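Local structure of putative uncharacterized protein (Cricetid herpesvirus 2, 4ZKQ) at residues Ser15-Arg20 with Gly230-Thr235; Glu45-Gln50 with Glu163-Phe168; Val100-Ser105 with Arg151-Asp156. The protein is a viral chemokine-binding protein of a rodent gammaherpesvirus that probably acts as a decoy receptor, sequestering host chemokines. One frame throughout, in Å; residues are numbered along the deposited sequence.

Contact 1 (Ser15-Arg20 with Gly230-Thr235); sequences SKVSSR and GGQVST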
ATOM      1  N   SER A  15     -25.062  -7.202   7.509  1.00 65.42           N
ATOM      2  CA  SER A  15     -24.876  -8.195   8.564  1.00 69.00           C
ATOM      3  C   SER A  15     -24.159  -9.463   8.093  1.00 64.32           C
ATOM      4  O   SER A  15     -23.508 -10.144   8.890  1.00 41.60           O
ATOM      5  CB  SER A  15     -26.234  -8.580   9.163  1.00 52.01           C
ATOM      6  OG  SER A  15     -26.664  -7.637  10.126  1.00 49.72           O
ATOM      7  N   LYS A  16     -24.279  -9.771   6.804  1.00 52.27           N
ATOM      8  CA  LYS A  16     -23.818 -11.052   6.267  1.00 53.70           C
ATOM      9  C   LYS A  16     -22.347 -11.047   5.854  1.00 49.37           C
ATOM     10  O   LYS A  16     -21.744 -12.108   5.687  1.00 33.24           O
ATOM     11  CB  LYS A  16     -24.673 -11.448   5.060  1.00 73.33           C
ATOM     12  CG  LYS A  16     -24.290 -10.738   3.770  1.00 66.41           C
ATOM     13  CD  LYS A  16     -25.315 -10.994   2.678  1.00 74.34           C
ATOM     14  CE  LYS A  16     -26.683 -10.467   3.085  1.00 79.98           C
ATOM     15  NZ  LYS A  16     -27.711 -10.667   2.027  1.00 69.50           N
ATOM     16  N   VAL A  17     -21.779  -9.859   5.677  1.00 38.40           N
ATOM     17  CA  VAL A  17     -20.373  -9.730   5.296  1.00 38.91           C
ATOM     18  C   VAL A  17     -19.483 -10.417   6.330  1.00 21.63           C
ATOM     19  O   VAL A  17     -19.776 -10.382   7.525  1.00 25.06           O
ATOM     20  CB  VAL A  17     -19.960  -8.246   5.168  1.00 33.69           C
ATOM     21  CG1 VAL A  17     -18.521  -8.127   4.691  1.00 25.97           C
ATOM     22  CG2 VAL A  17     -20.887  -7.517   4.209  1.00 48.48           C
ATOM     23  N   SER A  18     -18.406 -11.054   5.877  1.00 23.32           N
ATOM     24  CA  SER A  18     -17.459 -11.665   6.805  1.00 16.03           C
ATOM     25  C   SER A  18     -16.947 -10.647   7.810  1.00 16.84           C
ATOM     26  O   SER A  18     -16.704  -9.493   7.461  1.00 16.49           O
ATOM     27  CB  SER A  18     -16.272 -12.274   6.071  1.00 20.82           C
ATOM     28  OG  SER A  18     -15.303 -12.709   7.014  1.00 18.92           O
ATOM     29  N   SER A  19     -16.788 -11.085   9.055  1.00 14.85           N
ATOM     30  CA  SER A  19     -16.285 -10.227  10.130  1.00 15.50           C
ATOM     31  C   SER A  19     -14.798 -10.465  10.367  1.00 15.95           C
ATOM     32  O   SER A  19     -14.220  -9.918  11.313  1.00 17.04           O
ATOM     33  CB  SER A  19     -17.058 -10.494  11.425  1.00 18.88           C
ATOM     34  OG  SER A  19     -16.928 -11.862  11.791  1.00 15.96           O
ATOM     35  N   ARG A  20     -14.187 -11.283   9.509  1.00 12.85           N
ATOM     36  CA  ARG A  20     -12.808 -11.726   9.702  1.00 14.34           C
ATOM     37  C   ARG A  20     -11.900 -11.305   8.527  1.00 11.82           C
ATOM     38  O   ARG A  20     -10.921 -11.979   8.203  1.00 11.09           O
ATOM     39  CB  ARG A  20     -12.781 -13.250   9.909  1.00 15.98           C
ATOM     40  CG  ARG A  20     -13.372 -13.698  11.254  1.00 13.41           C
ATOM     41  CD  ARG A  20     -13.582 -15.217  11.346  1.00 15.66           C
ATOM     42  NE  ARG A  20     -14.387 -15.705  10.234  1.00 17.19           N
ATOM     43  CZ  ARG A  20     -15.671 -15.412  10.046  1.00 19.21           C
ATOM     44  NH1 ARG A  20     -16.331 -14.642  10.903  1.00 17.09           N
ATOM     45  NH2 ARG A  20     -16.302 -15.896   8.990  1.00 19.20           N
ATOM     46  N   GLY A 230     -18.582   0.002  -6.966  1.00 26.40           N
ATOM     47  CA  GLY A 230     -18.630   0.086  -5.518  1.00 30.48           C
ATOM     48  C   GLY A 230     -18.874  -1.271  -4.888  1.00 36.97           C
ATOM     49  O   GLY A 230     -19.116  -2.252  -5.592  1.00 43.62           O
ATOM     50  N   GLY A 231     -18.807  -1.333  -3.562  1.00 26.95           N
ATOM     51  CA  GLY A 231     -18.981  -2.593  -2.859  1.00 27.73           C
ATOM     52  C   GLY A 231     -18.641  -2.509  -1.385  1.00 28.21           C
ATOM     53  O   GLY A 231     -18.120  -1.498  -0.921  1.00 19.57           O
ATOM     54  N   GLN A 232     -18.943  -3.587  -0.663  1.00 19.79           N
ATOM     55  CA  GLN A 232     -18.732  -3.674   0.783  1.00 25.81           C
ATOM     56  C   GLN A 232     -17.378  -4.272   1.134  1.00 18.98           C
ATOM     57  O   GLN A 232     -16.911  -4.174   2.275  1.00 20.24           O
ATOM     58  CB  GLN A 232     -19.822  -4.533   1.426  1.00 27.32           C
ATOM     59  CG  GLN A 232     -21.202  -3.938   1.413  1.00 44.00           C
ATOM     60  CD  GLN A 232     -22.187  -4.798   2.181  1.00 61.97           C
ATOM     61  OE1 GLN A 232     -22.547  -4.479   3.313  1.00 65.63           O
ATOM     62  NE2 GLN A 232     -22.609  -5.904   1.577  1.00 60.14           N
ATOM     63  N   VAL A 233     -16.774  -4.924   0.152  1.00 15.32           N
ATOM     64  CA  VAL A 233     -15.516  -5.622   0.336  1.00 18.37           C
ATOM     65  C   VAL A 233     -14.586  -5.312  -0.824  1.00 20.79           C
ATOM     66  O   VAL A 233     -14.978  -5.401  -1.988  1.00 19.03           O
ATOM     67  CB  VAL A 233     -15.736  -7.139   0.440  1.00 19.81           C
ATOM     68  CG1 VAL A 233     -14.417  -7.896   0.419  1.00 18.49           C
ATOM     69  CG2 VAL A 233     -16.517  -7.461   1.695  1.00 22.62           C
ATOM     70  N   SER A 234     -13.361  -4.928  -0.491  1.00 14.40           N
ATOM     71  CA  SER A 234     -12.327  -4.683  -1.485  1.00 16.38           C
ATOM     72  C   SER A 234     -11.495  -5.945  -1.627  1.00 20.97           C
ATOM     73  O   SER A 234     -10.861  -6.379  -0.665  1.00 21.09           O
ATOM     74  CB  SER A 234     -11.451  -3.494  -1.076  1.00 18.66           C
ATOM     75  OG  SER A 234     -10.404  -3.291  -2.003  1.00 23.18           O
ATOM     76  N   THR A 235     -11.519  -6.543  -2.812  1.00 18.78           N
ATOM     77  CA  THR A 235     -10.792  -7.777  -3.061  1.00 19.30           C
ATOM     78  C   THR A 235      -9.702  -7.580  -4.108  1.00 29.13           C
ATOM     79  O   THR A 235      -9.942  -7.004  -5.167  1.00 26.98           O
ATOM     80  CB  THR A 235     -11.726  -8.893  -3.542  1.00 24.80           C
ATOM     81  OG1 THR A 235     -12.793  -9.062  -2.604  1.00 26.39           O
ATOM     82  CG2 THR A 235     -10.965 -10.196  -3.684  1.00 29.00           C
TER
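The apolar part of this contact is a single methyl pair: Val17 CG1 lies 3.7 Å from Val233 CG2, the two valines lying alongside one another and pointing opposite ways. With chi1 at -177°, CG1 of Val17 is turned to Val233, while CG2, beside its own backbone N, is turned to Gln232. A branched residue suits Val17, because each methyl reaches a different partner.

The second partner is the side-chain amide of Gln232. Val17 CG2 is almost equally far from the three amide atoms, with NE2 of Gln232 at 3.5 Å and OE1 of Gln232 at 3.6 Å, and the methyl rests over the flat of the group. An extended glutamine chain beyond CG carries the amide far enough to meet the loop; Tyr218 and Ala14 also touch this side chain. About 125 Å² is buried in all, a modest surface contact in which a loop before strand 23-26 leans on the C-terminal half of the chain.

Gln232 marks a corner between strands 226-231 and 233-244, both paired antiparallel with strand 206-223. Backbone bonds from Gly231 to His219 and from Ser234 to Lys215 hold the corner on either side, and Gly231 adopts an extended conformation at positive phi (170°), where a residue without a side chain is at ease.

No hydrogen bond crosses between the segments; the polar bonds are made within the loop and to Glu188. Ser18 OG accepts from Arg20 N at 3.1 Å with an N-H...O angle of 163°, an ST turn, and small serine brings its hydroxyl back to the chain. Glu188 then clamps the turn, hydrogen-bonding to Ser18 OG through OE1 and making a salt bridge to Arg20 NH2 through OE2.

Contact 2 (Glu45-Gln50 with Glu163-Phe168); sequences EDIITQ and EALIHF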
ATOM      1  N   GLU A  45       5.339  -0.477  17.846  1.00 15.85           N
ATOM      2  CA  GLU A  45       4.191   0.374  18.117  1.00 19.71           C
ATOM      3  C   GLU A  45       4.593   1.848  18.112  1.00 15.20           C
ATOM      4  O   GLU A  45       3.795   2.712  17.748  1.00 17.02           O
ATOM      5  CB  GLU A  45       3.534  -0.007  19.454  1.00 20.12           C
ATOM      6  CG  GLU A  45       4.450   0.109  20.662  1.00 36.04           C
ATOM      7  CD  GLU A  45       3.880  -0.568  21.901  1.00 49.93           C
ATOM      8  OE1 GLU A  45       2.861  -1.280  21.783  1.00 59.02           O
ATOM      9  OE2 GLU A  45       4.455  -0.385  22.993  1.00 51.99           O
ATOM     10  N   ASP A  46       5.836   2.132  18.492  1.00 14.33           N
ATOM     11  CA  ASP A  46       6.340   3.497  18.469  1.00 14.80           C
ATOM     12  C   ASP A  46       6.628   3.937  17.043  1.00 16.04           C
ATOM     13  O   ASP A  46       6.395   5.089  16.693  1.00 12.39           O
ATOM     14  CB  ASP A  46       7.610   3.643  19.311  1.00 20.51           C
ATOM     15  CG  ASP A  46       7.333   3.658  20.809  1.00 29.17           C
ATOM     16  OD1 ASP A  46       6.151   3.642  21.216  1.00 28.33           O
ATOM     17  OD2 ASP A  46       8.310   3.701  21.581  1.00 37.43           O
ATOM     18  N   ILE A  47       7.166   3.029  16.232  1.00 15.97           N
ATOM     19  CA  ILE A  47       7.340   3.305  14.809  1.00 15.56           C
ATOM     20  C   ILE A  47       5.997   3.698  14.210  1.00 13.12           C
ATOM     21  O   ILE A  47       5.898   4.674  13.466  1.00 14.54           O
ATOM     22  CB  ILE A  47       7.896   2.093  14.036  1.00 14.72           C
ATOM     23  CG1 ILE A  47       9.302   1.741  14.523  1.00 17.72           C
ATOM     24  CG2 ILE A  47       7.913   2.374  12.527  1.00 16.69           C
ATOM     25  CD1 ILE A  47       9.828   0.414  13.991  1.00 16.90           C
ATOM     26  N   ILE A  48       4.962   2.924  14.520  1.00 12.26           N
ATOM     27  CA  ILE A  48       3.644   3.203  13.970  1.00 11.26           C
ATOM     28  C   ILE A  48       3.141   4.568  14.459  1.00 14.45           C
ATOM     29  O   ILE A  48       2.695   5.407  13.667  1.00 13.12           O
ATOM     30  CB  ILE A  48       2.635   2.103  14.348  1.00 12.26           C
ATOM     31  CG1 ILE A  48       3.036   0.791  13.664  1.00 17.14           C
ATOM     32  CG2 ILE A  48       1.213   2.512  13.943  1.00 11.43           C
ATOM     33  CD1 ILE A  48       2.340  -0.417  14.202  1.00 14.43           C
ATOM     34  N   THR A  49       3.224   4.783  15.768  1.00 14.04           N
ATOM     35  CA  THR A  49       2.819   6.054  16.371  1.00 13.38           C
ATOM     36  C   THR A  49       3.475   7.250  15.701  1.00 13.27           C
ATOM     37  O   THR A  49       2.834   8.272  15.463  1.00 12.96           O
ATOM     38  CB  THR A  49       3.170   6.086  17.872  1.00 15.48           C
ATOM     39  OG1 THR A  49       2.292   5.204  18.570  1.00 15.50           O
ATOM     40  CG2 THR A  49       3.037   7.502  18.459  1.00 17.17           C
ATOM     41  N   GLN A  50       4.758   7.129  15.398  1.00 14.36           N
ATOM     42  CA  GLN A  50       5.499   8.280  14.909  1.00 15.48           C
ATOM     43  C   GLN A  50       5.422   8.500  13.395  1.00 15.58           C
ATOM     44  O   GLN A  50       5.507   9.643  12.959  1.00 14.95           O
ATOM     45  CB  GLN A  50       6.965   8.162  15.321  1.00 17.73           C
ATOM     46  CG  GLN A  50       7.176   8.273  16.829  1.00 20.90           C
ATOM     47  CD  GLN A  50       8.639   8.153  17.224  1.00 27.83           C
ATOM     48  OE1 GLN A  50       9.534   8.331  16.400  1.00 24.82           O
ATOM     49  NE2 GLN A  50       8.884   7.832  18.490  1.00 25.84           N
ATOM     50  N   GLU A 163       4.945 -11.132  14.534  1.00 18.05           N
ATOM     51  CA  GLU A 163       4.270 -10.168  13.683  1.00 17.69           C
ATOM     52  C   GLU A 163       5.261  -9.486  12.757  1.00 18.78           C
ATOM     53  O   GLU A 163       6.469  -9.477  13.019  1.00 18.12           O
ATOM     54  CB  GLU A 163       3.549  -9.120  14.532  1.00 15.76           C
ATOM     55  CG  GLU A 163       4.489  -8.180  15.244  1.00 21.80           C
ATOM     56  CD  GLU A 163       3.771  -7.158  16.105  1.00 24.38           C
ATOM     57  OE1 GLU A 163       2.622  -7.414  16.504  1.00 26.66           O
ATOM     58  OE2 GLU A 163       4.368  -6.100  16.384  1.00 24.87           O
ATOM     59  N   ALA A 164       4.740  -8.910  11.678  1.00 16.65           N
ATOM     60  CA  ALA A 164       5.551  -8.131  10.762  1.00 16.20           C
ATOM     61  C   ALA A 164       4.847  -6.835  10.385  1.00 18.15           C
ATOM     62  O   ALA A 164       3.705  -6.831   9.917  1.00 14.42           O
ATOM     63  CB  ALA A 164       5.877  -8.941   9.526  1.00 13.72           C
ATOM     64  N   LEU A 165       5.556  -5.741  10.615  1.00 12.68           N
ATOM     65  CA  LEU A 165       5.151  -4.419  10.171  1.00 12.32           C
ATOM     66  C   LEU A 165       5.771  -4.110   8.826  1.00 14.29           C
ATOM     67  O   LEU A 165       6.967  -4.329   8.633  1.00 11.62           O
ATOM     68  CB  LEU A 165       5.587  -3.361  11.192  1.00 14.26           C
ATOM     69  CG  LEU A 165       5.472  -1.895  10.763  1.00 14.63           C
ATOM     70  CD1 LEU A 165       4.014  -1.477  10.635  1.00 12.49           C
ATOM     71  CD2 LEU A 165       6.225  -0.991  11.731  1.00 15.68           C
ATOM     72  N   ILE A 166       4.963  -3.599   7.904  1.00 12.58           N
ATOM     73  CA  ILE A 166       5.488  -2.962   6.711  1.00  9.14           C
ATOM     74  C   ILE A 166       5.068  -1.501   6.728  1.00 11.91           C
ATOM     75  O   ILE A 166       3.888  -1.173   6.824  1.00 10.36           O
ATOM     76  CB  ILE A 166       5.009  -3.646   5.427  1.00 14.50           C
ATOM     77  CG1 ILE A 166       5.586  -5.067   5.361  1.00 13.38           C
ATOM     78  CG2 ILE A 166       5.437  -2.838   4.199  1.00 12.83           C
ATOM     79  CD1 ILE A 166       5.020  -5.913   4.272  1.00 17.56           C
ATOM     80  N   HIS A 167       6.068  -0.635   6.673  1.00 10.39           N
ATOM     81  CA  HIS A 167       5.859   0.786   6.520  1.00  8.43           C
ATOM     82  C   HIS A 167       6.188   1.111   5.080  1.00 11.41           C
ATOM     83  O   HIS A 167       7.318   0.896   4.654  1.00 15.28           O
ATOM     84  CB  HIS A 167       6.748   1.589   7.477  1.00 13.79           C
ATOM     85  CG  HIS A 167       6.559   3.061   7.370  1.00  9.67           C
ATOM     86  ND1 HIS A 167       7.069   3.804   6.316  1.00 15.88           N
ATOM     87  CD2 HIS A 167       5.899   3.940   8.155  1.00 13.11           C
ATOM     88  CE1 HIS A 167       6.734   5.069   6.474  1.00 14.55           C
ATOM     89  NE2 HIS A 167       6.022   5.181   7.584  1.00 14.03           N
ATOM     90  N   PHE A 168       5.200   1.575   4.323  1.00 11.60           N
ATOM     91  CA  PHE A 168       5.414   2.004   2.941  1.00 12.09           C
ATOM     92  C   PHE A 168       5.297   3.519   2.841  1.00 12.31           C
ATOM     93  O   PHE A 168       4.215   4.089   3.030  1.00 12.68           O
ATOM     94  CB  PHE A 168       4.406   1.327   2.009  1.00 14.20           C
ATOM     95  CG  PHE A 168       4.672   1.556   0.541  1.00 12.06           C
ATOM     96  CD1 PHE A 168       5.641   0.826  -0.126  1.00 17.45           C
ATOM     97  CD2 PHE A 168       3.938   2.482  -0.172  1.00 16.47           C
ATOM     98  CE1 PHE A 168       5.883   1.034  -1.480  1.00 22.92           C
ATOM     99  CE2 PHE A 168       4.175   2.692  -1.521  1.00 20.93           C
ATOM    100  CZ  PHE A 168       5.148   1.970  -2.174  1.00 19.12           C
TER
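Leu165 meets Ile47 and Ile48 where helix 44-51 lies against strand 161-169, an inner strand of the mixed sheet that runs from 23-26 to 117-125. Helix 44-51 is the one helix of this chain, which is otherwise strand and loop, and it packs on the sheet through aliphatic side chains with no hydrogen bond between the two segments.

The tight part is centred on the leucine. CD2 of Leu165 comes to 3.8 Å from CG2 of Ile47, with the two side chains crossing at an angle. CG1 of Ile48 touches both leucine methyls, at 3.9 Å from CD1 of Leu165 and 4.1 Å from CD2, and here the side chains lie alongside, oppositely directed. Because Leu165 CG is anti to the backbone N (chi1 169°), its fork is carried out from the strand to the helix. The CA-CB bond of Ile48 does not aim straight at the strand, yet CG1 and then CD1 of its longer branch lie along Leu165 CD1. Val44 extends the same apolar patch against Leu165.

Looser surroundings begin one step away. Glu45 and Thr49 are exposed on the helix, where charged and polar residues suit a solvent-facing border. Glu163 sets out toward the helix but stops short of segment 45-50, lying on Lys93 and Lys181. At the other end the buried His167 makes no close contact with Ile47 or Ile48 but serves the helix terminus, beside the Cys52-Cys177 disulfide that ties the residue just after the helix to strand 175-181: its NE2 is hydrogen-bonded to the backbone O of Thr51.

Contact 3 (Val100-Ser105 with Arg151-Asp156); sequences VAVNES and RVPGPD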
ATOM      1  N   VAL A 100      11.481 -24.825  20.111  1.00 58.50           N
ATOM      2  CA  VAL A 100      11.880 -24.740  18.711  1.00 61.09           C
ATOM      3  C   VAL A 100      13.315 -24.223  18.613  1.00 70.64           C
ATOM      4  O   VAL A 100      13.696 -23.265  19.294  1.00 55.53           O
ATOM      5  CB  VAL A 100      10.918 -23.841  17.894  1.00 59.63           C
ATOM      6  CG1 VAL A 100      10.832 -22.463  18.488  1.00 61.15           C
ATOM      7  CG2 VAL A 100      11.354 -23.765  16.440  1.00 59.58           C
ATOM      8  N   ALA A 101      14.103 -24.882  17.766  1.00 59.39           N
ATOM      9  CA  ALA A 101      15.527 -24.590  17.625  1.00 55.25           C
ATOM     10  C   ALA A 101      15.826 -23.976  16.265  1.00 54.33           C
ATOM     11  O   ALA A 101      16.314 -24.655  15.361  1.00 54.00           O
ATOM     12  CB  ALA A 101      16.346 -25.854  17.817  1.00 59.43           C
ATOM     13  N   VAL A 102      15.524 -22.691  16.129  1.00 51.91           N
ATOM     14  CA  VAL A 102      15.773 -21.971  14.889  1.00 44.76           C
ATOM     15  C   VAL A 102      16.615 -20.751  15.209  1.00 33.17           C
ATOM     16  O   VAL A 102      16.332 -20.017  16.157  1.00 38.52           O
ATOM     17  CB  VAL A 102      14.457 -21.559  14.191  1.00 45.40           C
ATOM     18  CG1 VAL A 102      14.737 -20.724  12.951  1.00 37.13           C
ATOM     19  CG2 VAL A 102      13.659 -22.793  13.813  1.00 40.00           C
ATOM     20  N   ASN A 103      17.670 -20.556  14.426  1.00 37.33           N
ATOM     21  CA  ASN A 103      18.576 -19.435  14.625  1.00 41.10           C
ATOM     22  C   ASN A 103      18.110 -18.235  13.813  1.00 30.41           C
ATOM     23  O   ASN A 103      17.452 -18.396  12.786  1.00 29.05           O
ATOM     24  CB  ASN A 103      20.006 -19.819  14.227  1.00 41.58           C
ATOM     25  CG  ASN A 103      20.579 -20.932  15.090  1.00 58.47           C
ATOM     26  OD1 ASN A 103      20.486 -20.894  16.317  1.00 50.18           O
ATOM     27  ND2 ASN A 103      21.175 -21.932  14.447  1.00 52.75           N
ATOM     28  N   GLU A 104      18.455 -17.039  14.278  1.00 30.67           N
ATOM     29  CA  GLU A 104      18.158 -15.809  13.550  1.00 32.50           C
ATOM     30  C   GLU A 104      18.685 -15.885  12.120  1.00 33.34           C
ATOM     31  O   GLU A 104      18.080 -15.342  11.196  1.00 25.78           O
ATOM     32  CB  GLU A 104      18.763 -14.599  14.273  1.00 27.10           C
ATOM     33  CG  GLU A 104      18.175 -14.354  15.652  1.00 28.53           C
ATOM     34  CD  GLU A 104      18.793 -13.169  16.370  1.00 28.02           C
ATOM     35  OE1 GLU A 104      19.868 -12.682  15.952  1.00 32.42           O
ATOM     36  OE2 GLU A 104      18.192 -12.719  17.367  1.00 32.01           O
ATOM     37  N   SER A 105      19.802 -16.584  11.944  1.00 28.71           N
ATOM     38  CA  SER A 105      20.450 -16.696  10.641  1.00 30.18           C
ATOM     39  C   SER A 105      19.697 -17.603   9.680  1.00 24.72           C
ATOM     40  O   SER A 105      20.002 -17.638   8.490  1.00 24.94           O
ATOM     41  CB  SER A 105      21.879 -17.212  10.813  1.00 41.46           C
ATOM     42  OG  SER A 105      22.643 -16.311  11.592  1.00 46.85           O
ATOM     43  N   ARG A 151      11.223 -16.079   4.503  1.00 21.06           N
ATOM     44  CA  ARG A 151      11.453 -17.519   4.457  1.00 27.42           C
ATOM     45  C   ARG A 151      12.181 -17.986   5.705  1.00 19.00           C
ATOM     46  O   ARG A 151      13.117 -17.342   6.180  1.00 20.03           O
ATOM     47  CB  ARG A 151      12.231 -17.897   3.196  1.00 29.24           C
ATOM     48  CG  ARG A 151      11.328 -17.983   1.974  1.00 25.31           C
ATOM     49  CD  ARG A 151      12.076 -18.216   0.682  1.00 32.35           C
ATOM     50  NE  ARG A 151      12.761 -19.504   0.642  1.00 27.95           N
ATOM     51  CZ  ARG A 151      12.178 -20.660   0.346  1.00 30.54           C
ATOM     52  NH1 ARG A 151      10.878 -20.716   0.073  1.00 25.00           N
ATOM     53  NH2 ARG A 151      12.903 -21.770   0.329  1.00 33.11           N
ATOM     54  N   VAL A 152      11.712 -19.104   6.250  1.00 21.25           N
ATOM     55  CA  VAL A 152      12.269 -19.658   7.473  1.00 23.30           C
ATOM     56  C   VAL A 152      12.060 -21.184   7.441  1.00 33.53           C
ATOM     57  O   VAL A 152      11.054 -21.659   6.913  1.00 24.34           O
ATOM     58  CB  VAL A 152      11.618 -18.997   8.717  1.00 28.83           C
ATOM     59  CG1 VAL A 152      10.128 -19.333   8.807  1.00 24.91           C
ATOM     60  CG2 VAL A 152      12.343 -19.377   9.986  1.00 26.04           C
ATOM     61  N   PRO A 153      13.019 -21.962   7.975  1.00 33.51           N
ATOM     62  CA  PRO A 153      12.978 -23.403   7.694  1.00 44.00           C
ATOM     63  C   PRO A 153      12.094 -24.221   8.626  1.00 44.10           C
ATOM     64  O   PRO A 153      11.279 -23.673   9.373  1.00 33.49           O
ATOM     65  CB  PRO A 153      14.449 -23.834   7.858  1.00 43.41           C
ATOM     66  CG  PRO A 153      15.209 -22.611   8.321  1.00 40.43           C
ATOM     67  CD  PRO A 153      14.197 -21.614   8.782  1.00 38.24           C
ATOM     68  N   GLY A 154      12.273 -25.541   8.552  1.00 90.14           N
ATOM     69  CA  GLY A 154      11.649 -26.495   9.455  1.00 48.05           C
ATOM     70  C   GLY A 154      10.139 -26.433   9.419  1.00 53.21           C
ATOM     71  O   GLY A 154       9.568 -25.756   8.560  1.00 49.15           O
ATOM     72  N   PRO A 155       9.483 -27.157  10.342  1.00 46.17           N
ATOM     73  CA  PRO A 155       8.035 -27.049  10.527  1.00 47.14           C
ATOM     74  C   PRO A 155       7.668 -26.002  11.573  1.00 29.73           C
ATOM     75  O   PRO A 155       6.513 -25.598  11.635  1.00 36.89           O
ATOM     76  CB  PRO A 155       7.631 -28.457  10.999  1.00 49.74           C
ATOM     77  CG  PRO A 155       8.937 -29.238  11.175  1.00 39.56           C
ATOM     78  CD  PRO A 155      10.040 -28.237  11.171  1.00 48.10           C
ATOM     79  N   ASP A 156       8.643 -25.575  12.373  1.00 29.77           N
ATOM     80  CA  ASP A 156       8.387 -24.691  13.511  1.00 31.94           C
ATOM     81  C   ASP A 156       8.963 -23.284  13.326  1.00 38.52           C
ATOM     82  O   ASP A 156       8.815 -22.434  14.204  1.00 30.64           O
ATOM     83  CB  ASP A 156       8.964 -25.307  14.790  1.00 42.72           C
ATOM     84  CG  ASP A 156       8.253 -26.584  15.197  1.00 57.93           C
ATOM     85  OD1 ASP A 156       7.009 -26.637  15.089  1.00 58.55           O
ATOM     86  OD2 ASP A 156       8.939 -27.536  15.622  1.00 72.61           O
TER
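Val100 and Asp156 bring their CA atoms to within 6.3 Å, and Val102 faces Pro153 in the opposite order along the chain, so the two segments run roughly antiparallel without a backbone hydrogen bond between them.

The closest touch is a tight one. CG2 of Val100 sits 3.3 Å from CB of Asp156, and the same methyl is 3.6 Å from the carbonyl O of Asp156. Val100 holds CG1 between its backbone N and carbonyl carbon (chi1 57°), which turns CG2 to the aspartate. Asp156 thus offers its aliphatic CB to a buried valine, while its carboxylate takes no part in the contact with Val100.

Further along, at Val102, the packing is purely apolar and more relaxed. Val102 CG1 meets Val152 CG2 at 4.0 Å, the two side chains set nearly perpendicular, and CD of Pro153 follows at 4.3 Å from Val102 CG1. The beta-branched valines have few rotamers to lose, and Pro153 adds its CD as strand 147-152 gives way to a turn. Gly154 takes a positive phi of 59° there, a conformation easy for glycine.

Val102 also rests on Trp94 and on Cys96 and Cys160, which form a disulfide known in this protein, and exposed Asn103 is a known N-glycosylation site, without sugar in this structure. The whole is a connecting loop, passing from strand 85-94 of one sheet to strand 108-111 of another, laid over the end of strand 147-152, the inner antiparallel neighbour of 108-111.

How the contacts relate
From the N terminus the chain first leaves segment 15-20, whose loop returns to it only at 230-235, so contact 1 closes the longest excursion and joins the N-terminal loop to the sheet of the C-terminal half. Within that span, contact 2 brings helix 44-51 against strand 161-169, and contact 3, from 100-105 to 151-156, lies wholly inside the span of contact 2. The three loops therefore enclose one another without crossing. Contact 3 links the loop between the two N-terminal sheets to the end of strand 147-152, which is followed by strand 161-169; contacts 2 and 3 nevertheless stay about 10 Å apart at nearest atoms.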